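Local coordinates for protein nucleoporin nup120 (Schizosaccharomyces pombe, PDB 4GQ2) that forms part of the nuclear pore complex as a structural nucleoporin, a scaffold that can also serve as a docking partner for transient transport factors, at residues 85-90 and 100-105; 645-650 and 713-718; 816-821 and 843-848; 888-893 and 929-934. All coordinates share one frame; numbering follows the deposited sequence.

Interaction 1: 85-90 and 100-105; sequences TIFDVS and KFNVKI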
# COMPACT_ATOMS: atom_id res chain seq x y z
N THR A 85 23.91 -1.19 14.45
CA THR A 85 23.20 -1.83 13.35
C THR A 85 23.77 -1.39 12.01
O THR A 85 24.18 -0.24 11.87
CB THR A 85 21.70 -1.51 13.35
OG1 THR A 85 21.51 -0.12 13.07
CG2 THR A 85 21.06 -1.88 14.69
N ILE A 86 23.80 -2.31 11.05
CA ILE A 86 24.28 -2.00 9.71
C ILE A 86 23.26 -2.40 8.66
O ILE A 86 22.86 -3.57 8.58
CB ILE A 86 25.62 -2.71 9.40
CG1 ILE A 86 26.65 -2.41 10.48
CG2 ILE A 86 26.14 -2.28 8.03
CD1 ILE A 86 27.77 -3.43 10.57
N PHE A 87 22.85 -1.43 7.85
CA PHE A 87 21.93 -1.64 6.74
C PHE A 87 22.62 -1.33 5.41
O PHE A 87 23.29 -0.31 5.27
CB PHE A 87 20.72 -0.72 6.89
CG PHE A 87 19.73 -1.16 7.93
CD1 PHE A 87 20.00 -1.04 9.29
CD2 PHE A 87 18.49 -1.68 7.54
CE1 PHE A 87 19.07 -1.43 10.25
CE2 PHE A 87 17.55 -2.08 8.49
CZ PHE A 87 17.84 -1.95 9.85
N ASP A 88 22.47 -2.22 4.43
CA ASP A 88 22.95 -1.97 3.08
C ASP A 88 22.03 -0.95 2.40
O ASP A 88 20.83 -1.17 2.25
CB ASP A 88 23.01 -3.27 2.27
CG ASP A 88 23.58 -3.07 0.86
OD1 ASP A 88 23.69 -1.91 0.41
OD2 ASP A 88 23.93 -4.07 0.20
N VAL A 89 22.60 0.18 1.99
CA VAL A 89 21.82 1.25 1.37
C VAL A 89 22.29 1.55 -0.05
O VAL A 89 22.05 2.64 -0.57
CB VAL A 89 21.83 2.54 2.23
CG1 VAL A 89 21.19 2.29 3.59
CG2 VAL A 89 23.25 3.07 2.40
N SER A 90 22.94 0.56 -0.67
CA SER A 90 23.47 0.69 -2.03
C SER A 90 22.36 1.01 -3.01
O SER A 90 21.30 0.38 -2.98
CB SER A 90 24.15 -0.60 -2.48
OG SER A 90 25.02 -1.10 -1.48
N LYS A 100 19.07 -9.12 1.88
CA LYS A 100 17.78 -9.45 2.49
C LYS A 100 17.88 -9.41 4.00
O LYS A 100 16.92 -9.72 4.71
CB LYS A 100 17.32 -10.83 2.03
CG LYS A 100 16.89 -10.92 0.57
CD LYS A 100 16.88 -12.38 0.13
CE LYS A 100 16.04 -12.59 -1.13
NZ LYS A 100 16.10 -14.01 -1.59
N PHE A 101 19.06 -9.04 4.50
CA PHE A 101 19.31 -9.03 5.94
C PHE A 101 20.14 -7.83 6.34
O PHE A 101 20.97 -7.36 5.55
CB PHE A 101 20.02 -10.33 6.39
CG PHE A 101 19.30 -11.58 5.98
CD1 PHE A 101 18.26 -12.09 6.76
CD2 PHE A 101 19.62 -12.24 4.79
CE1 PHE A 101 17.57 -13.24 6.38
CE2 PHE A 101 18.94 -13.38 4.40
CZ PHE A 101 17.91 -13.88 5.20
N ASN A 102 19.90 -7.34 7.55
CA ASN A 102 20.80 -6.38 8.18
C ASN A 102 21.57 -7.09 9.30
O ASN A 102 21.31 -8.25 9.60
CB ASN A 102 20.03 -5.16 8.71
CG ASN A 102 19.21 -5.47 9.95
OD1 ASN A 102 18.55 -6.50 10.03
ND2 ASN A 102 19.25 -4.57 10.91
N VAL A 103 22.53 -6.39 9.89
CA VAL A 103 23.24 -6.96 11.03
C VAL A 103 23.13 -6.07 12.25
O VAL A 103 23.13 -4.85 12.15
CB VAL A 103 24.71 -7.40 10.69
CG1 VAL A 103 25.19 -6.86 9.36
CG2 VAL A 103 25.69 -7.08 11.82
N LYS A 104 22.97 -6.71 13.41
CA LYS A 104 22.93 -6.03 14.69
C LYS A 104 24.02 -6.61 15.59
O LYS A 104 24.01 -7.81 15.89
CB LYS A 104 21.55 -6.16 15.33
CG LYS A 104 21.47 -5.66 16.77
CD LYS A 104 20.07 -5.79 17.34
CE LYS A 104 19.06 -4.98 16.55
NZ LYS A 104 17.76 -4.88 17.27
N ILE A 105 24.94 -5.74 16.00
CA ILE A 105 26.10 -6.12 16.79
C ILE A 105 25.91 -5.59 18.20
O ILE A 105 25.70 -4.40 18.39
CB ILE A 105 27.40 -5.56 16.16
CG1 ILE A 105 27.57 -6.14 14.76
CG2 ILE A 105 28.60 -5.89 17.03
CD1 ILE A 105 28.57 -5.42 13.87
O HOH W 1 20.87 -4.64 5.02
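Ile86 and Val103 form an antiparallel hydrogen-bonded pair in the beta-propeller domain, with Ile86 N 2.8 Å from Val103 O and Val103 N 3.1 Å from Ile86 O. Thr85 and Lys104 follow as a non-hydrogen-bonded pair, their side chains running side by side. Beyond Phe87 direct pairing gives way to a water that accepts from Asp88 N and donates to Phe101 O. The Phe87 side chain leaves CB with CG beside the backbone N (chi1 -76°), which lays its ring alongside Asn102. Phe87 CG lies 4.1 Å from Asn102 CB. On one side of the ring Phe87 CD2 and CE2 each keep 4.0 Å from Asn102 CB. On the other, Phe87 CD1 is 4.2 Å from Asn102 CB and Phe87 CE1 4.1 Å from Asn102 CG. At the tip Phe87 CZ reaches Asn102 CG at 3.8 Å. Asn102 CB thus stands almost exactly over the ring centre, 5° off the normal, a CH-pi contact; the amide plane is inclined 42° to the ring. Phe17 meets the same ring edge-to-face. Were Phe87 cut back to an alanine, Asn102 CB would probably lose the aromatic face against it. On the other sheet face Ile86 CD1 touches Ile105 CD1, and Phe148 packs on both Ile86 and Val103. The chemistry divides the work: two backbone bonds fix the strand register, while apolar side chains meet on the Ile86 face and a ring lies against Asn102 on the other.

Interaction 2: 645-650 and 713-718; sequences NPMRDI and SKFAGC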
# COMPACT_ATOMS: atom_id res chain seq x y z
N ASN A 645 -7.40 32.82 -25.41
CA ASN A 645 -7.24 31.38 -25.62
C ASN A 645 -6.78 30.57 -24.38
O ASN A 645 -5.67 30.03 -24.36
CB ASN A 645 -6.32 31.10 -26.83
CG ASN A 645 -6.73 29.85 -27.60
OD1 ASN A 645 -7.44 28.98 -27.08
ND2 ASN A 645 -6.29 29.76 -28.85
N PRO A 646 -7.66 30.47 -23.37
CA PRO A 646 -7.31 29.73 -22.15
C PRO A 646 -7.09 28.23 -22.38
O PRO A 646 -6.19 27.65 -21.77
CB PRO A 646 -8.53 29.92 -21.23
CG PRO A 646 -9.47 30.84 -21.95
CD PRO A 646 -9.07 30.88 -23.39
N MET A 647 -7.89 27.63 -23.26
CA MET A 647 -7.78 26.20 -23.53
C MET A 647 -6.40 25.81 -24.02
O MET A 647 -5.82 24.82 -23.55
CB MET A 647 -8.87 25.71 -24.50
CG MET A 647 -8.80 24.21 -24.75
SD MET A 647 -10.33 23.45 -25.31
CE MET A 647 -10.19 23.64 -27.09
N ARG A 648 -5.86 26.59 -24.96
CA ARG A 648 -4.51 26.35 -25.49
C ARG A 648 -3.49 26.45 -24.35
O ARG A 648 -2.58 25.64 -24.26
CB ARG A 648 -4.18 27.36 -26.59
CG ARG A 648 -2.86 27.12 -27.32
CD ARG A 648 -2.06 28.41 -27.43
NE ARG A 648 -2.82 29.50 -28.07
CZ ARG A 648 -2.57 30.80 -27.89
NH1 ARG A 648 -1.60 31.20 -27.09
NH2 ARG A 648 -3.32 31.70 -28.52
N ASP A 649 -3.68 27.46 -23.49
CA ASP A 649 -2.76 27.74 -22.39
C ASP A 649 -2.64 26.56 -21.42
O ASP A 649 -1.53 26.10 -21.15
CB ASP A 649 -3.19 29.01 -21.63
CG ASP A 649 -3.28 30.23 -22.54
OD1 ASP A 649 -2.88 30.15 -23.72
OD2 ASP A 649 -3.77 31.29 -22.06
N ILE A 650 -3.77 26.08 -20.91
CA ILE A 650 -3.73 24.91 -20.02
C ILE A 650 -3.31 23.64 -20.73
O ILE A 650 -2.62 22.81 -20.15
CB ILE A 650 -5.01 24.65 -19.21
CG1 ILE A 650 -6.26 25.09 -19.97
CG2 ILE A 650 -4.88 25.31 -17.84
CD1 ILE A 650 -7.56 24.76 -19.29
N SER A 713 -17.62 28.78 -25.75
CA SER A 713 -17.07 28.94 -27.10
C SER A 713 -15.55 28.86 -27.07
O SER A 713 -14.92 28.26 -27.95
CB SER A 713 -17.51 30.28 -27.70
OG SER A 713 -16.77 30.59 -28.86
N LYS A 714 -14.96 29.46 -26.04
CA LYS A 714 -13.52 29.41 -25.81
C LYS A 714 -13.00 28.00 -25.46
O LYS A 714 -11.80 27.75 -25.52
CB LYS A 714 -13.14 30.41 -24.72
CG LYS A 714 -12.84 31.80 -25.24
CD LYS A 714 -12.54 32.77 -24.11
CE LYS A 714 -11.43 33.75 -24.48
NZ LYS A 714 -11.78 34.66 -25.61
N PHE A 715 -13.91 27.08 -25.12
CA PHE A 715 -13.54 25.70 -24.79
C PHE A 715 -14.18 24.65 -25.70
O PHE A 715 -14.25 23.48 -25.32
CB PHE A 715 -13.84 25.40 -23.32
CG PHE A 715 -12.82 25.96 -22.37
CD1 PHE A 715 -12.94 27.26 -21.87
CD2 PHE A 715 -11.73 25.19 -21.98
CE1 PHE A 715 -11.99 27.78 -21.01
CE2 PHE A 715 -10.78 25.71 -21.11
CZ PHE A 715 -10.91 27.00 -20.62
N ALA A 716 -14.62 25.06 -26.89
CA ALA A 716 -15.36 24.20 -27.83
C ALA A 716 -14.92 22.75 -28.13
O ALA A 716 -15.77 21.85 -28.23
CB ALA A 716 -15.42 24.85 -29.20
N GLY A 717 -13.63 22.47 -28.15
CA GLY A 717 -13.17 21.11 -28.45
C GLY A 717 -12.38 20.54 -27.27
O GLY A 717 -11.31 19.95 -27.46
N CYS A 718 -12.92 20.68 -26.06
CA CYS A 718 -12.21 20.29 -24.83
C CYS A 718 -12.39 18.82 -24.44
O CYS A 718 -11.76 18.34 -23.49
CB CYS A 718 -12.61 21.20 -23.67
SG CYS A 718 -14.30 20.94 -23.10
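Met647 and Phe715 slide past each other in opposite directions, the thioether chain running outward from its helix while the ring reaches back in. With CG anti to the backbone N (chi1 -178°), Met647 carries its sulfur across to the loop, where SD lies 3.6 Å from Cys718 CB; a bend at chi3 then sets CE 3.8 Å from Gly717 N. The sulfur stands 5.1 Å from the Phe715 ring centroid in an oblique Met-aromatic contact, and Met647 CB comes within 3.8 Å of Phe715 CD2. Pro646 meets the far end of the ring on a slanting course, its CB 3.8 Å from Phe715 CZ. Ile650 lies roughly perpendicular to Phe715 and brings CD1 to the ring edge, in plane, 3.8 Å from Phe715 CE2. At the margin the Lys714 chain crosses Pro646 at about a right angle; Lys714 CE lies 3.9 Å from Pro646 CD, so the lysine contributes methylenes here. Ile577 of helix 571-585 backs Pro646 and Ile650, and Ile703 of helix 672-703 touches Phe715. The arrangement is that of a helix start, with Asn645 at the N-cap, whose N-terminal residues 646-650 pack on a helix-to-helix connection containing a type I beta turn, within the Nup120 helical domain.

Interaction 3: 816-821 and 843-848; sequences LVEKLF and VYLKAL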
# COMPACT_ATOMS: atom_id res chain seq x y z
N LEU A 816 1.36 -4.13 -15.85
CA LEU A 816 1.74 -4.30 -14.45
C LEU A 816 1.06 -5.52 -13.84
O LEU A 816 1.74 -6.36 -13.24
CB LEU A 816 1.47 -3.02 -13.63
CG LEU A 816 1.71 -3.14 -12.12
CD1 LEU A 816 3.14 -3.60 -11.83
CD2 LEU A 816 1.42 -1.81 -11.43
N VAL A 817 -0.26 -5.62 -14.01
CA VAL A 817 -1.03 -6.75 -13.47
C VAL A 817 -0.57 -8.09 -14.04
O VAL A 817 -0.47 -9.09 -13.30
CB VAL A 817 -2.55 -6.57 -13.69
CG1 VAL A 817 -3.32 -7.79 -13.23
CG2 VAL A 817 -3.06 -5.34 -12.95
N GLU A 818 -0.24 -8.11 -15.33
CA GLU A 818 0.23 -9.32 -16.00
C GLU A 818 1.51 -9.83 -15.35
O GLU A 818 1.65 -11.03 -15.11
CB GLU A 818 0.41 -9.09 -17.51
CG GLU A 818 0.49 -10.36 -18.35
CD GLU A 818 1.91 -10.79 -18.68
OE1 GLU A 818 2.87 -10.05 -18.36
OE2 GLU A 818 2.08 -11.88 -19.27
N LYS A 819 2.42 -8.91 -15.03
CA LYS A 819 3.67 -9.27 -14.35
C LYS A 819 3.43 -9.77 -12.94
O LYS A 819 4.07 -10.74 -12.49
CB LYS A 819 4.65 -8.10 -14.33
CG LYS A 819 5.36 -7.85 -15.65
CD LYS A 819 6.30 -9.00 -16.00
CE LYS A 819 7.14 -8.69 -17.23
NZ LYS A 819 6.31 -8.25 -18.38
N LEU A 820 2.52 -9.12 -12.23
CA LEU A 820 2.16 -9.54 -10.88
C LEU A 820 1.63 -10.97 -10.92
O LEU A 820 1.97 -11.80 -10.08
CB LEU A 820 1.12 -8.60 -10.25
CG LEU A 820 1.61 -7.23 -9.74
CD1 LEU A 820 0.44 -6.32 -9.39
CD2 LEU A 820 2.52 -7.40 -8.54
N PHE A 821 0.82 -11.25 -11.94
CA PHE A 821 0.24 -12.56 -12.14
C PHE A 821 1.34 -13.59 -12.34
O PHE A 821 1.38 -14.59 -11.62
CB PHE A 821 -0.74 -12.57 -13.31
CG PHE A 821 -1.51 -13.86 -13.44
CD1 PHE A 821 -2.65 -14.08 -12.67
CD2 PHE A 821 -1.07 -14.87 -14.30
CE1 PHE A 821 -3.35 -15.27 -12.77
CE2 PHE A 821 -1.76 -16.06 -14.40
CZ PHE A 821 -2.91 -16.27 -13.63
N VAL A 843 -9.11 -8.82 -20.70
CA VAL A 843 -10.24 -9.65 -20.33
C VAL A 843 -9.80 -11.10 -20.07
O VAL A 843 -10.23 -11.72 -19.09
CB VAL A 843 -11.37 -9.55 -21.39
CG1 VAL A 843 -12.60 -10.36 -20.95
CG2 VAL A 843 -11.77 -8.09 -21.60
N TYR A 844 -8.91 -11.61 -20.92
CA TYR A 844 -8.33 -12.93 -20.75
C TYR A 844 -7.61 -13.00 -19.41
O TYR A 844 -7.71 -14.00 -18.68
CB TYR A 844 -7.38 -13.25 -21.91
CG TYR A 844 -6.59 -14.53 -21.73
CD1 TYR A 844 -7.19 -15.77 -21.90
CD2 TYR A 844 -5.23 -14.49 -21.38
CE1 TYR A 844 -6.47 -16.94 -21.74
CE2 TYR A 844 -4.51 -15.67 -21.21
CZ TYR A 844 -5.14 -16.89 -21.39
OH TYR A 844 -4.45 -18.06 -21.21
N LEU A 845 -6.89 -11.93 -19.08
CA LEU A 845 -6.18 -11.88 -17.80
C LEU A 845 -7.14 -11.78 -16.61
O LEU A 845 -6.90 -12.39 -15.57
CB LEU A 845 -5.13 -10.76 -17.80
CG LEU A 845 -4.27 -10.52 -16.56
CD1 LEU A 845 -3.30 -11.67 -16.28
CD2 LEU A 845 -3.53 -9.21 -16.74
N LYS A 846 -8.23 -11.02 -16.76
CA LYS A 846 -9.30 -11.02 -15.76
C LYS A 846 -9.75 -12.45 -15.48
O LYS A 846 -9.91 -12.85 -14.33
CB LYS A 846 -10.51 -10.19 -16.22
CG LYS A 846 -10.25 -8.70 -16.32
CD LYS A 846 -11.53 -7.92 -16.61
CE LYS A 846 -12.50 -7.97 -15.45
NZ LYS A 846 -13.58 -6.95 -15.58
N ALA A 847 -9.91 -13.23 -16.54
CA ALA A 847 -10.34 -14.62 -16.43
C ALA A 847 -9.34 -15.49 -15.66
O ALA A 847 -9.72 -16.26 -14.77
CB ALA A 847 -10.61 -15.20 -17.81
N LEU A 848 -8.05 -15.36 -15.99
CA LEU A 848 -7.02 -16.09 -15.27
C LEU A 848 -6.97 -15.73 -13.78
O LEU A 848 -6.76 -16.61 -12.95
CB LEU A 848 -5.65 -15.83 -15.89
CG LEU A 848 -5.36 -16.26 -17.32
CD1 LEU A 848 -3.97 -15.77 -17.65
CD2 LEU A 848 -5.46 -17.77 -17.50
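Leu845 projects from helix 840-852 onto Val817, Glu818 and Phe821 of helix 812-822, two helices of the HEAT-repeat region of Nup120. The short segments run in roughly the same direction, 32° apart, with axes 10.9 Å from each other at closest approach, and the contact is made by side chains reaching between them. Leu845 is the first residue along 843-848 to touch helix 812-822. Extended away from its backbone N at chi1 180°, the Leu845 chain reaches across and its two methyls divide: CD2 settles against the opposing backbone, 3.7 Å from Glu818 N and 3.8 Å from Val817 CG1, while CD1 lies 4.0 Å from Phe821 CG. Leu845 and Phe821 pass in opposite directions, each reaching toward the other's helix. The carboxylate of Glu818 turns away from this apolar patch, and its OE2 accepts from Val879 N. One helical turn on comes Leu848, whose CG also rests over one face of the Tyr844 ring, offset toward the rim. Cys829 packs on Val817 and Phe821, and Tyr826 meets the phenylalanine ring edge-to-face. Phe821 crosses Leu848 at about a right angle: Phe821 CE2 is 3.9 Å from Leu848 CD1, and Phe821 CZ reaches Leu848 CB at 3.6 Å.

Interaction 4: 888-893 and 929-934; sequences EKYHHQ and TDDEDL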
# COMPACT_ATOMS: atom_id res chain seq x y z
N GLU A 888 0.89 -22.15 -32.82
CA GLU A 888 2.03 -22.49 -33.66
C GLU A 888 1.97 -23.94 -34.13
O GLU A 888 2.23 -24.23 -35.30
CB GLU A 888 3.35 -22.24 -32.92
CG GLU A 888 4.55 -22.15 -33.85
CD GLU A 888 5.87 -22.48 -33.19
OE1 GLU A 888 5.90 -22.65 -31.95
OE2 GLU A 888 6.88 -22.58 -33.91
N LYS A 889 1.61 -24.84 -33.21
CA LYS A 889 1.47 -26.26 -33.53
C LYS A 889 0.51 -26.48 -34.70
O LYS A 889 0.75 -27.33 -35.55
CB LYS A 889 1.00 -27.04 -32.29
CG LYS A 889 1.18 -28.55 -32.41
CD LYS A 889 0.85 -29.26 -31.11
CE LYS A 889 1.94 -29.06 -30.06
NZ LYS A 889 1.53 -29.61 -28.74
N TYR A 890 -0.55 -25.68 -34.76
CA TYR A 890 -1.56 -25.82 -35.80
C TYR A 890 -1.53 -24.70 -36.85
O TYR A 890 -2.56 -24.32 -37.42
CB TYR A 890 -2.94 -26.06 -35.17
CG TYR A 890 -2.87 -27.20 -34.15
CD1 TYR A 890 -2.44 -28.47 -34.54
CD2 TYR A 890 -3.18 -26.99 -32.81
CE1 TYR A 890 -2.34 -29.51 -33.62
CE2 TYR A 890 -3.09 -28.02 -31.88
CZ TYR A 890 -2.67 -29.28 -32.29
OH TYR A 890 -2.58 -30.32 -31.39
N HIS A 891 -0.32 -24.18 -37.09
CA HIS A 891 -0.02 -23.24 -38.19
C HIS A 891 -0.88 -22.01 -38.22
O HIS A 891 -1.31 -21.56 -39.29
CB HIS A 891 -0.07 -23.96 -39.54
CG HIS A 891 0.40 -25.39 -39.48
ND1 HIS A 891 1.70 -25.73 -39.43
CD2 HIS A 891 -0.32 -26.59 -39.44
CE1 HIS A 891 1.82 -27.07 -39.37
NE2 HIS A 891 0.58 -27.59 -39.38
N HIS A 892 -1.14 -21.45 -37.04
CA HIS A 892 -1.94 -20.23 -36.89
C HIS A 892 -3.20 -20.24 -37.72
O HIS A 892 -3.60 -19.22 -38.29
CB HIS A 892 -1.07 -18.99 -37.14
CG HIS A 892 0.13 -18.91 -36.22
ND1 HIS A 892 0.16 -18.11 -35.14
CD2 HIS A 892 1.34 -19.60 -36.24
CE1 HIS A 892 1.34 -18.27 -34.51
NE2 HIS A 892 2.06 -19.18 -35.19
N GLN A 893 -3.83 -21.41 -37.75
CA GLN A 893 -5.08 -21.62 -38.46
C GLN A 893 -6.09 -22.15 -37.46
O GLN A 893 -5.70 -22.77 -36.46
CB GLN A 893 -4.88 -22.68 -39.55
CG GLN A 893 -5.42 -22.30 -40.92
CD GLN A 893 -4.32 -21.80 -41.84
OE1 GLN A 893 -4.03 -22.42 -42.86
NE2 GLN A 893 -3.70 -20.67 -41.48
N THR A 929 -11.46 -24.78 -41.01
CA THR A 929 -10.53 -25.28 -42.01
C THR A 929 -10.02 -26.66 -41.60
O THR A 929 -9.73 -26.90 -40.43
CB THR A 929 -9.36 -24.29 -42.20
OG1 THR A 929 -9.80 -23.17 -42.96
CG2 THR A 929 -8.16 -24.94 -42.91
N ASP A 930 -9.92 -27.57 -42.58
CA ASP A 930 -9.47 -28.94 -42.34
C ASP A 930 -8.06 -29.00 -41.77
O ASP A 930 -7.13 -28.40 -42.30
CB ASP A 930 -9.56 -29.77 -43.62
CG ASP A 930 -10.99 -29.91 -44.12
OD1 ASP A 930 -11.61 -28.88 -44.46
OD2 ASP A 930 -11.50 -31.05 -44.18
N ASP A 931 -7.93 -29.72 -40.65
CA ASP A 931 -6.66 -30.00 -39.99
C ASP A 931 -6.90 -31.28 -39.19
O ASP A 931 -7.63 -31.27 -38.19
CB ASP A 931 -6.25 -28.84 -39.07
CG ASP A 931 -4.83 -28.99 -38.51
OD1 ASP A 931 -4.45 -30.10 -38.06
OD2 ASP A 931 -4.10 -27.98 -38.50
N GLU A 932 -6.31 -32.38 -39.64
CA GLU A 932 -6.51 -33.67 -38.99
C GLU A 932 -5.82 -33.69 -37.63
O GLU A 932 -6.35 -34.23 -36.66
CB GLU A 932 -6.01 -34.82 -39.88
CG GLU A 932 -6.47 -36.20 -39.44
CD GLU A 932 -5.88 -37.34 -40.26
OE1 GLU A 932 -4.76 -37.17 -40.82
OE2 GLU A 932 -6.53 -38.40 -40.35
N ASP A 933 -4.64 -33.10 -37.58
CA ASP A 933 -3.85 -33.07 -36.35
C ASP A 933 -4.59 -32.31 -35.26
O ASP A 933 -4.55 -32.70 -34.08
CB ASP A 933 -2.47 -32.45 -36.60
CG ASP A 933 -1.63 -33.27 -37.57
OD1 ASP A 933 -1.46 -34.49 -37.32
OD2 ASP A 933 -1.15 -32.70 -38.57
N LEU A 934 -5.26 -31.24 -35.67
CA LEU A 934 -6.05 -30.43 -34.74
C LEU A 934 -7.31 -31.18 -34.31
O LEU A 934 -7.63 -31.21 -33.13
CB LEU A 934 -6.41 -29.08 -35.37
CG LEU A 934 -7.34 -28.13 -34.62
CD1 LEU A 934 -6.90 -27.87 -33.18
CD2 LEU A 934 -7.42 -26.83 -35.41
O HOH W 2 -1.60 -29.26 -38.67
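Tyr890 and Leu934 supply the apolar part of this contact. The tyrosine, its CG beside the backbone N (chi1 -51°), lays its ring against the start of helix 932-949, and Leu934 CD1 sits over one face, 4.2 Å from the centroid, as a CH-pi contact. Lys889 CG lies over the opposite face, offset toward the rim, so the ring is sandwiched. Tyr890 CE1 comes 3.9 Å from Asp933 O. Without the ring, as in an alanine at Tyr890, a gap is likely to open between Leu934 and the Lys889 methylenes, leaving the leucine methyl without its aromatic partner. Farther along, Gln893 CG meets Thr929 CG2 more loosely. The polar contacts are bridged by water: one molecule donates to Asp931 OD2 at 2.8 Å, accepts weakly from His891 NE2 and donates weakly to Asp933 OD2. The imidazole turns its edge to Asp931: His891 CD2 lies 4.1 Å from Asp931 OD2, with ring and carboxylate planes only 22° apart; two nearby carboxylates would tend to favour a protonated histidine. Both helix ends are capped. Asp931, the N-cap, accepts from Leu934 N through OD1 at 2.8 Å, from above the carboxylate plane, and His891 is the C-prime residue of a Schellman motif. The contact therefore sets the C-terminal end of helix 881-889 against the N-terminal start of helix 932-949, with Asn894 adding a bond to Thr929 O just before helix 895-909.

How the interactions relate
Followed from the N terminus, the four contacts come in series, and none nests within or crosses another. Interaction 1 joins neighbouring propeller strands across a short connection without regular structure. Interaction 2 closes a much longer loop in the helical domain, bringing helix 646-658 to the connection after helix 709-713. Interaction 3 then ties helix 812-822 to helix 840-852 with helix 826-832 between, and interaction 4 joins the ends flanking helices 895-909 and 913-925. Interactions 3 and 4 share the HEAT-repeat region, their centres about 27 Å apart. Interactions 1 and 2 lie on opposite sides of the chain's centre, about 55 Å between centres, and no two contacts touch.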